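Local coordinates for nitrogenase molybdenum-iron protein alpha chain (Clostridium pasteurianum, PDB 4WES) that forms part of the molybdenum-iron component of nitrogenase, which reduces dinitrogen to ammonia at an iron-sulfur-molybdenum cluster, at residues S362-F367 with E454-D459; M460-I465 with H501-G506. One frame throughout, in Å; residues are numbered along the deposited sequence.

Contacts 1 and 2 follow each other along the chain: residues 454-459 leave helix 446-456 and run directly into strand 460-462, which opens segment 460-465. Both reach the same mixed sheet, contact 1 at strand 361-367 and contact 2 at 460-462, an edge strand of the sheet within this chain, with strand 338-343 lying between these two. Their centres are about 14 Å apart. Contact 1 lies away from the cofactor sites, whereas contact 2 leads to one: the backbone N of Ile465 donates a hydrogen bond to homocitrate, and the side chain of Phe462 lies about 8 Å from that of the cluster ligand His482 and about 11 Å from the iron-sulfur-molybdenum cluster.

Contact 1. Residues S362-F367 with E454-D459; sequences SLVAGF and EKLKPD
Leu456 meets Val364 and Leu363 through aliphatic carbons alone, and the flat groups of the two segments stay outside this apolar join. The ring of Phe367, farther along the strand, instead packs edge-to-face with Tyr375. At the helix end, the peptide carbonyl of Glu454 receives Lys457 NZ at its O atom, 2.9 Å away; the ammonium lies in the carbonyl plane, on a lone pair, with a C=O...N angle of 145°. A salt bridge of 3.3 Å between Lys455 NZ and Glu454 OE2 is a second tie within this segment.

Leu456 CD1 comes from the helix side to within 3.4 Å of Val364 CG2, which is tight for two methyl carbons, and 4.4 Å of Leu363 CB. The methyl CG2 of Val364 sits beside the backbone N while CG1 is anti to it (chi1 175°), and the valine and leucine side chains meet at a slant. Leu363 departs from extended strand geometry (psi -24°), in keeping with two consecutive side chains, Leu363 and Val364, both being directed at the helix end.

Lys457, the first residue past the helix, has positive phi and turns the chain to Pro458, whose ring packs on Cys340. Strand 361-367 lies in the sheet between 439-441 and 338-343. Helix 446-456 forms the beta-alpha-beta crossover from 439-441 to the parallel strand 460-462, and its last turn packs against the strand here; Leu456 also touches Leu5 of helix 5-10, while Ala365 packs on Met352 of helix 352-357.

Contact 2. Residues M460-I465 with H501-G506; sequences MFFAGI and HELVNG. With HCA (3-hydroxy-3-carboxy-adipic acid), chain E.
Leu503, the residue with most surface buried here, reaches from helix 492-507 to Met460 and Phe462 on strand 460-462. Its CG is anti to the backbone N (chi1 -175°), which carries both methyls outward from the helix to the strand. The methyl CD1 serves two partners at once: Phe462 CZ lies 3.9 Å from Leu503 CD1, and Met460 SD lies 4.0 Å from the same methyl. Leu503 CD2 follows, 4.1 Å from Phe462 CZ.

In Met460, CG sits between the backbone N and the carbonyl carbon (chi1 66°) and the chain runs on extended at chi2, which places SD against Leu503; the bend at chi3 then sets only where CE goes. Phe462 offers the far end of its ring, and both strand side chains run roughly at right angles to Leu503. All three residues are buried, and Leu503 also packs on Leu334 of helix 306-334. Glu502 and Asn505 of the same helix as Leu503 touch Gln308 and Gln311, respectively, of a beta chain.

Beyond the strand, the chain enters the homocitrate pocket. Ile465 N donates a nearly straight bond (162°) to HCA O3, 2.8 Å away, and Ile465 CG2 lies 3.2 Å from that oxygen. Gly464 CA is 3.5 Å from HCA O3, and Gln182 NE2 provides another hydrogen bond to the ligand.

The chemistry thus divides along one segment: dispersion forces between a thioether, a phenyl ring and two methyls join strand to helix, whereas a directional backbone N-H helps to fix the carboxylate on homocitrate's longer arm.

Contact 1. Residues S362-F367 with E454-D459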
ATOM      1  N   SER A 362     -30.130  13.736 -25.243  1.00 11.03           N
ATOM      2  CA  SER A 362     -28.889  14.162 -25.850  1.00 11.10           C
ATOM      3  C   SER A 362     -29.061  15.463 -26.605  1.00 11.29           C
ATOM      4  O   SER A 362     -29.711  15.500 -27.640  1.00 14.56           O
ATOM      5  CB  SER A 362     -28.313  13.079 -26.752  1.00 12.51           C
ATOM      6  OG  SER A 362     -28.052  11.909 -25.999  1.00 13.65           O
ATOM      7  N   LEU A 363     -28.485  16.533 -26.082  1.00 10.63           N
ATOM      8  CA  LEU A 363     -28.721  17.877 -26.618  1.00 12.74           C
ATOM      9  C   LEU A 363     -27.659  18.357 -27.577  1.00 11.64           C
ATOM     10  O   LEU A 363     -27.914  19.251 -28.384  1.00 12.51           O
ATOM     11  CB  LEU A 363     -28.798  18.861 -25.450  1.00 16.72           C
ATOM     12  CG  LEU A 363     -29.997  18.642 -24.529  1.00 25.40           C
ATOM     13  CD1 LEU A 363     -30.059  19.704 -23.438  1.00 29.26           C
ATOM     14  CD2 LEU A 363     -31.268  18.673 -25.358  1.00 34.71           C
ATOM     15  N   VAL A 364     -26.452  17.802 -27.449  1.00 10.43           N
ATOM     16  CA  VAL A 364     -25.287  18.253 -28.186  1.00 10.26           C
ATOM     17  C   VAL A 364     -24.523  16.998 -28.603  1.00  9.81           C
ATOM     18  O   VAL A 364     -24.323  16.110 -27.768  1.00 10.73           O
ATOM     19  CB  VAL A 364     -24.353  19.100 -27.282  1.00 12.18           C
ATOM     20  CG1 VAL A 364     -23.095  19.457 -28.046  1.00 14.61           C
ATOM     21  CG2 VAL A 364     -25.064  20.331 -26.733  1.00 14.33           C
ATOM     22  N   ALA A 365     -24.089  16.939 -29.852  1.00 10.10           N
ATOM     23  CA  ALA A 365     -23.223  15.853 -30.283  1.00  9.90           C
ATOM     24  C   ALA A 365     -22.266  16.339 -31.332  1.00 10.06           C
ATOM     25  O   ALA A 365     -22.545  17.271 -32.092  1.00 12.23           O
ATOM     26  CB  ALA A 365     -24.034  14.700 -30.830  1.00 11.36           C
ATOM     27  N   GLY A 366     -21.095  15.701 -31.400  1.00  9.75           N
ATOM     28  CA  GLY A 366     -20.128  16.051 -32.422  1.00 10.44           C
ATOM     29  C   GLY A 366     -19.087  14.974 -32.535  1.00  9.54           C
ATOM     30  O   GLY A 366     -18.997  14.071 -31.691  1.00  9.91           O
ATOM     31  N   PHE A 367     -18.264  15.097 -33.562  1.00  9.67           N
ATOM     32  CA  PHE A 367     -17.139  14.231 -33.793  1.00  9.73           C
ATOM     33  C   PHE A 367     -15.870  15.018 -33.968  1.00  9.58           C
ATOM     34  O   PHE A 367     -15.881  16.132 -34.519  1.00 10.23           O
ATOM     35  CB  PHE A 367     -17.357  13.438 -35.077  1.00  9.72           C
ATOM     36  CG  PHE A 367     -18.471  12.428 -35.046  1.00 10.12           C
ATOM     37  CD1 PHE A 367     -18.448  11.325 -34.193  1.00 11.00           C
ATOM     38  CD2 PHE A 367     -19.540  12.542 -35.943  1.00 10.98           C
ATOM     39  CE1 PHE A 367     -19.444  10.358 -34.242  1.00 11.76           C
ATOM     40  CE2 PHE A 367     -20.523  11.554 -35.997  1.00 12.17           C
ATOM     41  CZ  PHE A 367     -20.473  10.480 -35.140  1.00 11.60           C
ATOM     42  N   GLU A 454     -21.666  26.088 -19.946  1.00 11.26           N
ATOM     43  CA  GLU A 454     -22.220  27.243 -19.223  1.00 12.78           C
ATOM     44  C   GLU A 454     -23.673  27.485 -19.589  1.00 13.30           C
ATOM     45  O   GLU A 454     -24.520  27.782 -18.730  1.00 15.76           O
ATOM     46  CB  GLU A 454     -21.367  28.483 -19.444  1.00 16.94           C
ATOM     47  CG  GLU A 454     -21.872  29.677 -18.613  1.00 23.84           C
ATOM     48  CD  GLU A 454     -21.689  30.998 -19.325  1.00 50.91           C
ATOM     49  OE1 GLU A 454     -20.691  31.699 -19.042  1.00 82.42           O
ATOM     50  OE2 GLU A 454     -22.546  31.329 -20.176  1.00 85.80           O
ATOM     51  N   LYS A 455     -23.982  27.387 -20.872  1.00 12.49           N
ATOM     52  CA  LYS A 455     -25.323  27.733 -21.367  1.00 13.75           C
ATOM     53  C   LYS A 455     -26.321  26.641 -21.097  1.00 13.10           C
ATOM     54  O   LYS A 455     -27.459  26.911 -20.738  1.00 16.90           O
ATOM     55  CB  LYS A 455     -25.282  28.079 -22.858  1.00 14.82           C
ATOM     56  CG  LYS A 455     -24.472  29.342 -23.162  1.00 17.09           C
ATOM     57  CD  LYS A 455     -25.030  30.607 -22.526  1.00 22.20           C
ATOM     58  CE  LYS A 455     -24.167  31.806 -22.887  1.00 25.09           C
ATOM     59  NZ  LYS A 455     -24.568  33.040 -22.175  1.00 41.33           N
ATOM     60  N   LEU A 456     -25.935  25.391 -21.336  1.00 12.98           N
ATOM     61  CA  LEU A 456     -26.881  24.275 -21.252  1.00 13.42           C
ATOM     62  C   LEU A 456     -26.905  23.546 -19.910  1.00 14.12           C
ATOM     63  O   LEU A 456     -27.884  22.862 -19.588  1.00 15.10           O
ATOM     64  CB  LEU A 456     -26.654  23.268 -22.368  1.00 13.38           C
ATOM     65  CG  LEU A 456     -26.851  23.779 -23.770  1.00 16.96           C
ATOM     66  CD1 LEU A 456     -26.702  22.613 -24.746  1.00 17.66           C
ATOM     67  CD2 LEU A 456     -28.204  24.416 -23.939  1.00 23.91           C
ATOM     68  N   LYS A 457     -25.835  23.647 -19.134  1.00 13.06           N
ATOM     69  CA  LYS A 457     -25.773  23.011 -17.829  1.00 12.48           C
ATOM     70  C   LYS A 457     -26.216  21.544 -17.919  1.00 12.35           C
ATOM     71  O   LYS A 457     -27.111  21.094 -17.220  1.00 13.57           O
ATOM     72  CB  LYS A 457     -26.564  23.791 -16.786  1.00 14.89           C
ATOM     73  CG  LYS A 457     -26.127  25.261 -16.712  1.00 18.98           C
ATOM     74  CD  LYS A 457     -26.823  26.036 -15.640  1.00 27.33           C
ATOM     75  CE  LYS A 457     -26.524  27.531 -15.787  1.00 59.18           C
ATOM     76  NZ  LYS A 457     -25.071  27.874 -15.913  1.00 63.59           N
ATOM     77  N   PRO A 458     -25.540  20.761 -18.771  1.00 11.80           N
ATOM     78  CA  PRO A 458     -25.926  19.360 -18.896  1.00 11.51           C
ATOM     79  C   PRO A 458     -25.626  18.571 -17.635  1.00 11.05           C
ATOM     80  O   PRO A 458     -24.697  18.910 -16.869  1.00 11.86           O
ATOM     81  CB  PRO A 458     -25.044  18.858 -20.051  1.00 11.98           C
ATOM     82  CG  PRO A 458     -23.805  19.693 -19.920  1.00 12.31           C
ATOM     83  CD  PRO A 458     -24.319  21.074 -19.527  1.00 12.71           C
ATOM     84  N   ASP A 459     -26.351  17.473 -17.436  1.00 10.33           N
ATOM     85  CA  ASP A 459     -26.042  16.577 -16.312  1.00 10.35           C
ATOM     86  C   ASP A 459     -24.793  15.727 -16.526  1.00  9.97           C
ATOM     87  O   ASP A 459     -24.210  15.253 -15.568  1.00 11.47           O
ATOM     88  CB  ASP A 459     -27.212  15.655 -16.040  1.00 11.19           C
ATOM     89  CG  ASP A 459     -28.440  16.394 -15.597  1.00 12.08           C
ATOM     90  OD1 ASP A 459     -28.447  16.869 -14.457  1.00 18.20           O
ATOM     91  OD2 ASP A 459     -29.368  16.579 -16.388  1.00 12.04           O
TER

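Contact 2. Residues M460-I465 with H501-G506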
ATOM      1  N   MET A 460     -24.441  15.493 -17.780  1.00  9.31           N
ATOM      2  CA  MET A 460     -23.306  14.651 -18.085  1.00  9.48           C
ATOM      3  C   MET A 460     -22.774  15.027 -19.458  1.00  8.95           C
ATOM      4  O   MET A 460     -23.519  15.427 -20.339  1.00  9.97           O
ATOM      5  CB  MET A 460     -23.716  13.172 -18.027  1.00  9.41           C
ATOM      6  CG  MET A 460     -24.715  12.760 -19.088  1.00 10.62           C
ATOM      7  SD  MET A 460     -25.621  11.245 -18.781  1.00 11.02           S
ATOM      8  CE  MET A 460     -26.927  11.888 -17.741  1.00 12.70           C
ATOM      9  N   PHE A 461     -21.458  14.839 -19.648  1.00  8.50           N
ATOM     10  CA  PHE A 461     -20.810  15.183 -20.910  1.00  8.98           C
ATOM     11  C   PHE A 461     -19.816  14.072 -21.205  1.00  8.79           C
ATOM     12  O   PHE A 461     -18.809  13.950 -20.541  1.00 10.40           O
ATOM     13  CB  PHE A 461     -20.154  16.571 -20.830  1.00  9.40           C
ATOM     14  CG  PHE A 461     -19.883  17.215 -22.162  1.00  9.70           C
ATOM     15  CD1 PHE A 461     -20.271  18.529 -22.401  1.00 10.89           C
ATOM     16  CD2 PHE A 461     -19.231  16.524 -23.188  1.00 10.72           C
ATOM     17  CE1 PHE A 461     -20.042  19.102 -23.611  1.00 11.98           C
ATOM     18  CE2 PHE A 461     -19.017  17.110 -24.420  1.00 11.77           C
ATOM     19  CZ  PHE A 461     -19.426  18.404 -24.620  1.00 12.34           C
ATOM     20  N   PHE A 462     -20.169  13.243 -22.194  1.00  8.17           N
ATOM     21  CA  PHE A 462     -19.327  12.101 -22.581  1.00  8.38           C
ATOM     22  C   PHE A 462     -18.256  12.579 -23.555  1.00  8.88           C
ATOM     23  O   PHE A 462     -18.581  13.214 -24.559  1.00  9.61           O
ATOM     24  CB  PHE A 462     -20.177  11.027 -23.248  1.00  8.68           C
ATOM     25  CG  PHE A 462     -21.226  10.418 -22.372  1.00  8.58           C
ATOM     26  CD1 PHE A 462     -22.519  10.903 -22.362  1.00  9.06           C
ATOM     27  CD2 PHE A 462     -20.918   9.362 -21.560  1.00  8.97           C
ATOM     28  CE1 PHE A 462     -23.485  10.345 -21.568  1.00  9.17           C
ATOM     29  CE2 PHE A 462     -21.885   8.791 -20.751  1.00  9.18           C
ATOM     30  CZ  PHE A 462     -23.161   9.287 -20.731  1.00  9.35           C
ATOM     31  N   ALA A 463     -17.000  12.198 -23.300  1.00  8.12           N
ATOM     32  CA  ALA A 463     -15.907  12.629 -24.173  1.00  8.20           C
ATOM     33  C   ALA A 463     -14.708  11.695 -24.004  1.00  7.63           C
ATOM     34  O   ALA A 463     -14.908  10.460 -23.949  1.00  8.03           O
ATOM     35  CB  ALA A 463     -15.599  14.127 -23.953  1.00  9.18           C
ATOM     36  N   GLY A 464     -13.513  12.227 -23.939  1.00  8.19           N
ATOM     37  CA  GLY A 464     -12.313  11.464 -23.756  1.00  7.80           C
ATOM     38  C   GLY A 464     -11.498  11.921 -22.573  1.00  7.28           C
ATOM     39  O   GLY A 464     -11.990  12.710 -21.715  1.00  7.98           O
ATOM     40  N   ILE A 465     -10.250  11.490 -22.528  1.00  7.18           N
ATOM     41  CA  ILE A 465      -9.402  11.743 -21.389  1.00  7.62           C
ATOM     42  C   ILE A 465      -8.971  13.209 -21.264  1.00  7.76           C
ATOM     43  O   ILE A 465      -8.721  13.684 -20.155  1.00  8.74           O
ATOM     44  CB  ILE A 465      -8.191  10.783 -21.442  1.00  9.54           C
ATOM     45  CG1 ILE A 465      -7.389  10.784 -20.156  1.00 11.09           C
ATOM     46  CG2 ILE A 465      -7.287  11.090 -22.633  1.00 10.12           C
ATOM     47  CD1 ILE A 465      -8.131  10.363 -18.953  1.00 11.60           C
ATOM     48  N   HIS A 501     -24.791   0.754 -14.950  1.00  8.06           N
ATOM     49  CA  HIS A 501     -24.382   0.823 -13.556  1.00  8.39           C
ATOM     50  C   HIS A 501     -23.269   1.815 -13.353  1.00  8.72           C
ATOM     51  O   HIS A 501     -23.227   2.510 -12.331  1.00  9.01           O
ATOM     52  CB  HIS A 501     -24.065  -0.552 -12.971  1.00  9.58           C
ATOM     53  CG  HIS A 501     -25.285  -1.317 -12.594  1.00 10.47           C
ATOM     54  ND1 HIS A 501     -26.160  -0.889 -11.614  1.00 11.70           N
ATOM     55  CD2 HIS A 501     -25.816  -2.441 -13.130  1.00 11.53           C
ATOM     56  CE1 HIS A 501     -27.156  -1.755 -11.536  1.00 12.78           C
ATOM     57  NE2 HIS A 501     -26.990  -2.686 -12.465  1.00 12.78           N
ATOM     58  N   GLU A 502     -22.307   1.861 -14.274  1.00  8.00           N
ATOM     59  CA  GLU A 502     -21.256   2.839 -14.163  1.00  8.22           C
ATOM     60  C   GLU A 502     -21.805   4.262 -14.233  1.00  7.67           C
ATOM     61  O   GLU A 502     -21.304   5.180 -13.550  1.00  8.40           O
ATOM     62  CB  GLU A 502     -20.167   2.588 -15.204  1.00  8.95           C
ATOM     63  CG  GLU A 502     -19.311   1.382 -14.856  1.00 10.70           C
ATOM     64  CD  GLU A 502     -18.396   1.575 -13.651  1.00 12.49           C
ATOM     65  OE1 GLU A 502     -18.018   2.686 -13.393  1.00 13.60           O
ATOM     66  OE2 GLU A 502     -18.009   0.553 -13.054  1.00 17.52           O
ATOM     67  N   LEU A 503     -22.783   4.485 -15.095  1.00  8.09           N
ATOM     68  CA  LEU A 503     -23.354   5.798 -15.288  1.00  8.51           C
ATOM     69  C   LEU A 503     -24.128   6.248 -14.056  1.00  8.33           C
ATOM     70  O   LEU A 503     -23.939   7.379 -13.557  1.00  9.10           O
ATOM     71  CB  LEU A 503     -24.199   5.837 -16.541  1.00  8.96           C
ATOM     72  CG  LEU A 503     -24.754   7.229 -16.906  1.00  8.88           C
ATOM     73  CD1 LEU A 503     -23.669   8.270 -16.960  1.00 10.54           C
ATOM     74  CD2 LEU A 503     -25.494   7.116 -18.229  1.00  8.90           C
ATOM     75  N   VAL A 504     -24.985   5.380 -13.546  1.00  8.35           N
ATOM     76  CA  VAL A 504     -25.705   5.679 -12.293  1.00  9.13           C
ATOM     77  C   VAL A 504     -24.704   5.927 -11.182  1.00  8.31           C
ATOM     78  O   VAL A 504     -24.816   6.908 -10.420  1.00  8.98           O
ATOM     79  CB  VAL A 504     -26.663   4.510 -11.932  1.00  8.89           C
ATOM     80  CG1 VAL A 504     -27.234   4.730 -10.531  1.00 10.16           C
ATOM     81  CG2 VAL A 504     -27.742   4.394 -12.954  1.00  9.89           C
ATOM     82  N   ASN A 505     -23.684   5.075 -11.052  1.00  8.12           N
ATOM     83  CA  ASN A 505     -22.702   5.271  -9.999  1.00  8.60           C
ATOM     84  C   ASN A 505     -22.032   6.652 -10.110  1.00  8.54           C
ATOM     85  O   ASN A 505     -21.713   7.292  -9.100  1.00  9.19           O
ATOM     86  CB  ASN A 505     -21.647   4.163 -10.033  1.00  8.35           C
ATOM     87  CG  ASN A 505     -22.143   2.845  -9.502  1.00  9.76           C
ATOM     88  OD1 ASN A 505     -23.261   2.758  -9.023  1.00 11.48           O
ATOM     89  ND2 ASN A 505     -21.288   1.819  -9.563  1.00 10.74           N
ATOM     90  N   GLY A 506     -21.750   7.088 -11.343  1.00  8.11           N
ATOM     91  CA  GLY A 506     -21.153   8.394 -11.541  1.00  8.49           C
ATOM     92  C   GLY A 506     -22.052   9.534 -11.109  1.00  8.59           C
ATOM     93  O   GLY A 506     -21.619  10.450 -10.394  1.00  9.69           O
TER
HETATM   94  C1  HCA E 601      -6.535   8.156 -30.551  1.00  9.67           C
HETATM   95  C2  HCA E 601      -6.852   7.112 -29.477  1.00  8.09           C
HETATM   96  C3  HCA E 601      -8.060   7.458 -28.609  1.00  7.43           C
HETATM   97  C4  HCA E 601      -7.716   8.480 -27.507  1.00  7.37           C
HETATM   98  C5  HCA E 601      -8.903   8.554 -26.532  1.00  8.33           C
HETATM   99  C6  HCA E 601      -9.052   9.756 -25.648  1.00  8.30           C
HETATM  100  C7  HCA E 601      -8.559   6.184 -27.925  1.00  7.59           C
HETATM  101  O1  HCA E 601      -7.431   8.915 -30.945  1.00 10.09           O
HETATM  102  O2  HCA E 601      -5.384   8.185 -31.018  1.00 10.56           O
HETATM  103  O3  HCA E 601      -9.443   9.569 -24.455  1.00  8.11           O
HETATM  104  O4  HCA E 601      -8.807  10.892 -26.112  1.00  8.53           O
HETATM  105  O5  HCA E 601      -9.773   5.908 -28.042  1.00  7.33           O
HETATM  106  O6  HCA E 601      -7.763   5.522 -27.244  1.00  8.14           O
HETATM  107  O7  HCA E 601      -9.100   8.007 -29.403  1.00  7.52           O